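Local coordinates for protein importin-95 (Chaetomium thermophilum, PDB 4XRI) that probably binds a small Ran-type GTPase and serves as an importin-beta transport receptor that carries protein cargo into the nucleus, at residues M648-Q662 with Y689-L701. The protein carries 2 engineered substitutions. Sequence-based numbering, arbitrary orientation.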
loop_
_atom_site.group_PDB
_atom_site.type_symbol
_atom_site.label_atom_id
_atom_site.label_comp_id
_atom_site.label_asym_id
_atom_site.label_seq_id
_atom_site.Cartn_x
_atom_site.Cartn_y
_atom_site.Cartn_z
ATOM N N MET A 648 10.797 15.720 32.010
ATOM C CA MET A 648 11.692 16.110 30.927
ATOM C C MET A 648 13.162 15.847 31.240
ATOM O O MET A 648 13.938 15.553 30.338
ATOM C CB MET A 648 11.491 17.586 30.576
ATOM C CG MET A 648 10.223 17.849 29.770
ATOM S SD MET A 648 10.170 16.896 28.234
ATOM C CE MET A 648 11.457 17.699 27.280
ATOM N N GLU A 649 13.552 15.953 32.506
ATOM C CA GLU A 649 14.945 15.704 32.869
ATOM C C GLU A 649 15.335 14.264 32.547
ATOM O O GLU A 649 16.410 14.003 32.005
ATOM C CB GLU A 649 15.192 15.998 34.350
ATOM C CG GLU A 649 16.654 15.867 34.756
ATOM C CD GLU A 649 16.913 16.291 36.189
ATOM O OE1 GLU A 649 15.973 16.787 36.844
ATOM O OE2 GLU A 649 18.059 16.127 36.658
ATOM N N ALA A 650 14.447 13.331 32.870
ATOM C CA ALA A 650 14.704 11.918 32.635
ATOM C C ALA A 650 14.453 11.529 31.182
ATOM O O ALA A 650 15.177 10.707 30.619
ATOM C CB ALA A 650 13.850 11.066 33.558
ATOM N N PHE A 651 13.434 12.125 30.572
ATOM C CA PHE A 651 13.001 11.699 29.244
ATOM C C PHE A 651 13.778 12.331 28.088
ATOM O O PHE A 651 14.013 11.672 27.077
ATOM C CB PHE A 651 11.510 11.984 29.057
ATOM C CG PHE A 651 11.004 11.671 27.677
ATOM C CD1 PHE A 651 11.164 10.407 27.139
ATOM C CD2 PHE A 651 10.359 12.637 26.924
ATOM C CE1 PHE A 651 10.710 10.117 25.868
ATOM C CE2 PHE A 651 9.892 12.349 25.654
ATOM C CZ PHE A 651 10.066 11.087 25.128
ATOM N N ALA A 652 14.175 13.593 28.236
ATOM C CA ALA A 652 14.821 14.330 27.142
ATOM C C ALA A 652 16.031 13.613 26.520
ATOM O O ALA A 652 16.158 13.597 25.296
ATOM C CB ALA A 652 15.233 15.732 27.610
ATOM N N PRO A 653 16.926 13.024 27.342
ATOM C CA PRO A 653 18.041 12.305 26.707
ATOM C C PRO A 653 17.604 11.140 25.812
ATOM O O PRO A 653 18.242 10.892 24.788
ATOM C CB PRO A 653 18.851 11.796 27.905
ATOM C CG PRO A 653 18.577 12.785 28.972
ATOM C CD PRO A 653 17.133 13.145 28.798
ATOM N N PHE A 654 16.541 10.439 26.189
ATOM C CA PHE A 654 16.003 9.379 25.341
ATOM C C PHE A 654 15.461 9.969 24.046
ATOM O O PHE A 654 15.651 9.410 22.966
ATOM C CB PHE A 654 14.902 8.602 26.062
ATOM C CG PHE A 654 15.404 7.711 27.162
ATOM C CD1 PHE A 654 15.793 6.410 26.892
ATOM C CD2 PHE A 654 15.474 8.169 28.465
ATOM C CE1 PHE A 654 16.248 5.584 27.902
ATOM C CE2 PHE A 654 15.927 7.348 29.480
ATOM C CZ PHE A 654 16.319 6.054 29.198
ATOM N N LEU A 655 14.789 11.107 24.167
ATOM C CA LEU A 655 14.235 11.807 23.016
ATOM C C LEU A 655 15.342 12.297 22.087
ATOM O O LEU A 655 15.254 12.136 20.868
ATOM C CB LEU A 655 13.369 12.981 23.475
ATOM C CG LEU A 655 12.686 13.795 22.376
ATOM C CD1 LEU A 655 11.904 12.882 21.451
ATOM C CD2 LEU A 655 11.777 14.853 22.984
ATOM N N TYR A 656 16.378 12.891 22.673
ATOM C CA TYR A 656 17.543 13.348 21.919
ATOM C C TYR A 656 18.156 12.219 21.097
ATOM O O TYR A 656 18.465 12.388 19.919
ATOM C CB TYR A 656 18.608 13.923 22.859
ATOM C CG TYR A 656 18.186 15.152 23.627
ATOM C CD1 TYR A 656 17.209 16.008 23.133
ATOM C CD2 TYR A 656 18.768 15.458 24.850
ATOM C CE1 TYR A 656 16.823 17.136 23.838
ATOM C CE2 TYR A 656 18.391 16.580 25.562
ATOM C CZ TYR A 656 17.419 17.414 25.052
ATOM O OH TYR A 656 17.044 18.533 25.759
ATOM N N ASN A 657 18.325 11.066 21.733
ATOM C CA ASN A 657 18.984 9.930 21.104
ATOM C C ASN A 657 18.179 9.378 19.936
ATOM O O ASN A 657 18.741 8.980 18.917
ATOM C CB ASN A 657 19.232 8.829 22.132
ATOM C CG ASN A 657 20.352 7.900 21.724
ATOM O OD1 ASN A 657 20.115 6.760 21.321
ATOM N ND2 ASN A 657 21.586 8.388 21.813
ATOM N N ALA A 658 16.860 9.362 20.092
ATOM C CA ALA A 658 15.971 8.940 19.018
ATOM C C ALA A 658 16.035 9.931 17.861
ATOM O O ALA A 658 16.028 9.540 16.693
ATOM C CB ALA A 658 14.544 8.803 19.529
ATOM N N LEU A 659 16.112 11.214 18.200
ATOM C CA LEU A 659 16.209 12.276 17.203
ATOM C C LEU A 659 17.473 12.162 16.358
ATOM O O LEU A 659 17.442 12.384 15.149
ATOM C CB LEU A 659 16.172 13.651 17.878
ATOM C CG LEU A 659 14.805 14.232 18.248
ATOM C CD1 LEU A 659 14.985 15.488 19.084
ATOM C CD2 LEU A 659 13.989 14.528 16.997
ATOM N N GLY A 660 18.584 11.826 17.003
ATOM C CA GLY A 660 19.873 11.813 16.336
ATOM C C GLY A 660 20.171 10.547 15.553
ATOM O O GLY A 660 21.170 10.477 14.836
ATOM N N ASN A 661 19.307 9.547 15.683
ATOM C CA ASN A 661 19.539 8.256 15.044
ATOM C C ASN A 661 18.634 8.031 13.836
ATOM O O ASN A 661 17.536 7.490 13.963
ATOM C CB ASN A 661 19.346 7.126 16.055
ATOM C CG ASN A 661 19.732 5.771 15.496
ATOM O OD1 ASN A 661 20.478 5.676 14.520
ATOM N ND2 ASN A 661 19.226 4.712 16.116
ATOM N N GLN A 662 19.108 8.440 12.664
ATOM C CA GLN A 662 18.336 8.311 11.435
ATOM C C GLN A 662 18.369 6.888 10.890
ATOM O O GLN A 662 17.593 6.541 9.999
ATOM C CB GLN A 662 18.857 9.283 10.378
ATOM C CG GLN A 662 19.779 10.352 10.933
ATOM C CD GLN A 662 19.661 11.668 10.195
ATOM O OE1 GLN A 662 20.207 12.685 10.626
ATOM N NE2 GLN A 662 18.942 11.659 9.078
ATOM N N TYR A 689 14.525 23.389 26.524
ATOM C CA TYR A 689 15.006 22.189 25.842
ATOM C C TYR A 689 15.090 22.381 24.334
ATOM O O TYR A 689 15.542 21.492 23.610
ATOM C CB TYR A 689 14.097 20.998 26.147
ATOM C CG TYR A 689 13.750 20.847 27.608
ATOM C CD1 TYR A 689 14.596 20.170 28.477
ATOM C CD2 TYR A 689 12.571 21.376 28.118
ATOM C CE1 TYR A 689 14.279 20.029 29.815
ATOM C CE2 TYR A 689 12.245 21.240 29.453
ATOM C CZ TYR A 689 13.103 20.567 30.296
ATOM O OH TYR A 689 12.781 20.429 31.625
ATOM N N CYS A 690 14.654 23.543 23.864
ATOM C CA CYS A 690 14.488 23.763 22.433
ATOM C C CYS A 690 15.793 24.008 21.684
ATOM O O CYS A 690 15.856 23.795 20.474
ATOM C CB CYS A 690 13.529 24.926 22.196
ATOM S SG CYS A 690 11.806 24.482 22.493
ATOM N N ASP A 691 16.834 24.447 22.385
ATOM C CA ASP A 691 18.129 24.628 21.736
ATOM C C ASP A 691 18.723 23.272 21.381
ATOM O O ASP A 691 19.328 23.102 20.321
ATOM C CB ASP A 691 19.099 25.412 22.622
ATOM C CG ASP A 691 20.362 25.819 21.878
ATOM O OD1 ASP A 691 20.265 26.658 20.956
ATOM O OD2 ASP A 691 21.449 25.304 22.213
ATOM N N ASN A 692 18.551 22.312 22.284
ATOM C CA ASN A 692 18.963 20.938 22.030
ATOM C C ASN A 692 18.155 20.332 20.890
ATOM O O ASN A 692 18.700 19.633 20.035
ATOM C CB ASN A 692 18.813 20.088 23.292
ATOM C CG ASN A 692 19.924 20.333 24.291
ATOM O OD1 ASN A 692 21.073 20.553 23.913
ATOM N ND2 ASN A 692 19.586 20.292 25.573
ATOM N N PHE A 693 16.855 20.613 20.884
ATOM C CA PHE A 693 15.976 20.177 19.806
ATOM C C PHE A 693 16.462 20.710 18.466
ATOM O O PHE A 693 16.648 19.948 17.518
ATOM C CB PHE A 693 14.536 20.638 20.053
ATOM C CG PHE A 693 13.853 19.928 21.187
ATOM C CD1 PHE A 693 14.286 18.681 21.609
ATOM C CD2 PHE A 693 12.775 20.510 21.831
ATOM C CE1 PHE A 693 13.656 18.030 22.652
ATOM C CE2 PHE A 693 12.141 19.865 22.873
ATOM C CZ PHE A 693 12.583 18.624 23.286
ATOM N N MET A 694 16.663 22.025 18.403
ATOM C CA MET A 694 17.097 22.686 17.175
ATOM C C MET A 694 18.402 22.104 16.644
ATOM O O MET A 694 18.546 21.885 15.441
ATOM C CB MET A 694 17.252 24.194 17.400
ATOM C CG MET A 694 15.935 24.940 17.576
ATOM S SD MET A 694 14.858 24.821 16.132
ATOM C CE MET A 694 15.845 25.681 14.909
ATOM N N ASN A 695 19.349 21.852 17.543
ATOM C CA ASN A 695 20.629 21.272 17.157
ATOM C C ASN A 695 20.470 19.910 16.486
ATOM O O ASN A 695 21.113 19.632 15.471
ATOM C CB ASN A 695 21.546 21.149 18.374
ATOM C CG ASN A 695 22.104 22.486 18.820
ATOM O OD1 ASN A 695 22.062 23.469 18.080
ATOM N ND2 ASN A 695 22.633 22.528 20.035
ATOM N N TYR A 696 19.602 19.072 17.044
ATOM C CA TYR A 696 19.343 17.759 16.462
ATOM C C TYR A 696 18.567 17.863 15.153
ATOM O O TYR A 696 18.869 17.162 14.185
ATOM C CB TYR A 696 18.583 16.868 17.447
ATOM C CG TYR A 696 19.476 16.154 18.434
ATOM C CD1 TYR A 696 20.166 15.004 18.069
ATOM C CD2 TYR A 696 19.633 16.627 19.730
ATOM C CE1 TYR A 696 20.983 14.346 18.966
ATOM C CE2 TYR A 696 20.452 15.976 20.632
ATOM C CZ TYR A 696 21.121 14.835 20.246
ATOM O OH TYR A 696 21.937 14.183 21.140
ATOM N N LEU A 697 17.568 18.739 15.128
ATOM C CA LEU A 697 16.758 18.941 13.932
ATOM C C LEU A 697 17.603 19.484 12.783
ATOM O O LEU A 697 17.544 18.971 11.664
ATOM C CB LEU A 697 15.594 19.890 14.222
ATOM C CG LEU A 697 14.539 19.398 15.218
ATOM C CD1 LEU A 697 13.520 20.489 15.492
ATOM C CD2 LEU A 697 13.852 18.136 14.713
ATOM N N LEU A 698 18.388 20.519 13.066
ATOM C CA LEU A 698 19.274 21.103 12.065
ATOM C C LEU A 698 20.339 20.100 11.643
ATOM O O LEU A 698 20.754 20.072 10.487
ATOM C CB LEU A 698 19.935 22.375 12.600
ATOM C CG LEU A 698 19.008 23.569 12.831
ATOM C CD1 LEU A 698 19.737 24.678 13.573
ATOM C CD2 LEU A 698 18.451 24.074 11.510
ATOM N N GLY A 699 20.780 19.283 12.593
ATOM C CA GLY A 699 21.751 18.244 12.308
ATOM C C GLY A 699 21.205 17.214 11.338
ATOM O O GLY A 699 21.924 16.722 10.472
ATOM N N ASN A 700 19.924 16.893 11.488
ATOM C CA ASN A 700 19.250 15.958 10.596
ATOM C C ASN A 700 19.186 16.498 9.174
ATOM O O ASN A 700 19.262 15.741 8.206
ATOM C CB ASN A 700 17.836 15.661 11.100
ATOM C CG ASN A 700 17.161 14.542 10.328
ATOM O OD1 ASN A 700 16.794 14.701 9.162
ATOM N ND2 ASN A 700 16.986 13.402 10.982
ATOM N N LEU A 701 19.042 17.814 9.058
ATOM C CA LEU A 701 18.915 18.458 7.756
ATOM C C LEU A 701 20.212 18.385 6.961
ATOM O O LEU A 701 20.198 18.490 5.736
ATOM C CB LEU A 701 18.476 19.915 7.917
ATOM C CG LEU A 701 17.032 20.128 8.377
ATOM C CD1 LEU A 701 16.691 21.611 8.431
ATOM C CD2 LEU A 701 16.060 19.383 7.469
HETATM O O HOH W 1 18.941 13.081 12.786
#
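Tyr656 and Tyr696 meet across two helices that run almost parallel, 12° apart with their axes 9.6 Å from each other at the nearest point. Their rings face nearly the same way but are displaced, with little overlap, so that CE2 of Tyr696 reaches CB of Tyr656 (3.5 Å) while the carbonyl O of Tyr656 sits over one face of the Tyr696 ring. With CG anti to its carbonyl carbon (chi1 -63°), the Tyr656 ring passes across Asn692, whose ND2 donates to the phenolic OH of Tyr656 (3.1 Å) in a bent bond. Tyr656 CE1 also meets Phe693 CE1 at 3.5 Å, the ring planes inclined at 68°. Side-by-side, nearly parallel helices of this kind build the HEAT-repeat superhelix of the importin-beta family; on one side helix 665-682 packs its Val675 against both Leu659 and Phe693. A leucine in place of Tyr656 would probably leave the Asn692 amide without this acceptor and open a gap beside Phe693. At the N-terminal end, the bent Met648 chain lays CE over one face of Tyr689, 4.0 Å from the ring centroid. Near Gln662, a water accepts from Asn700 ND2 and donates to Leu659 O, with a weaker link to Gln662 OE1.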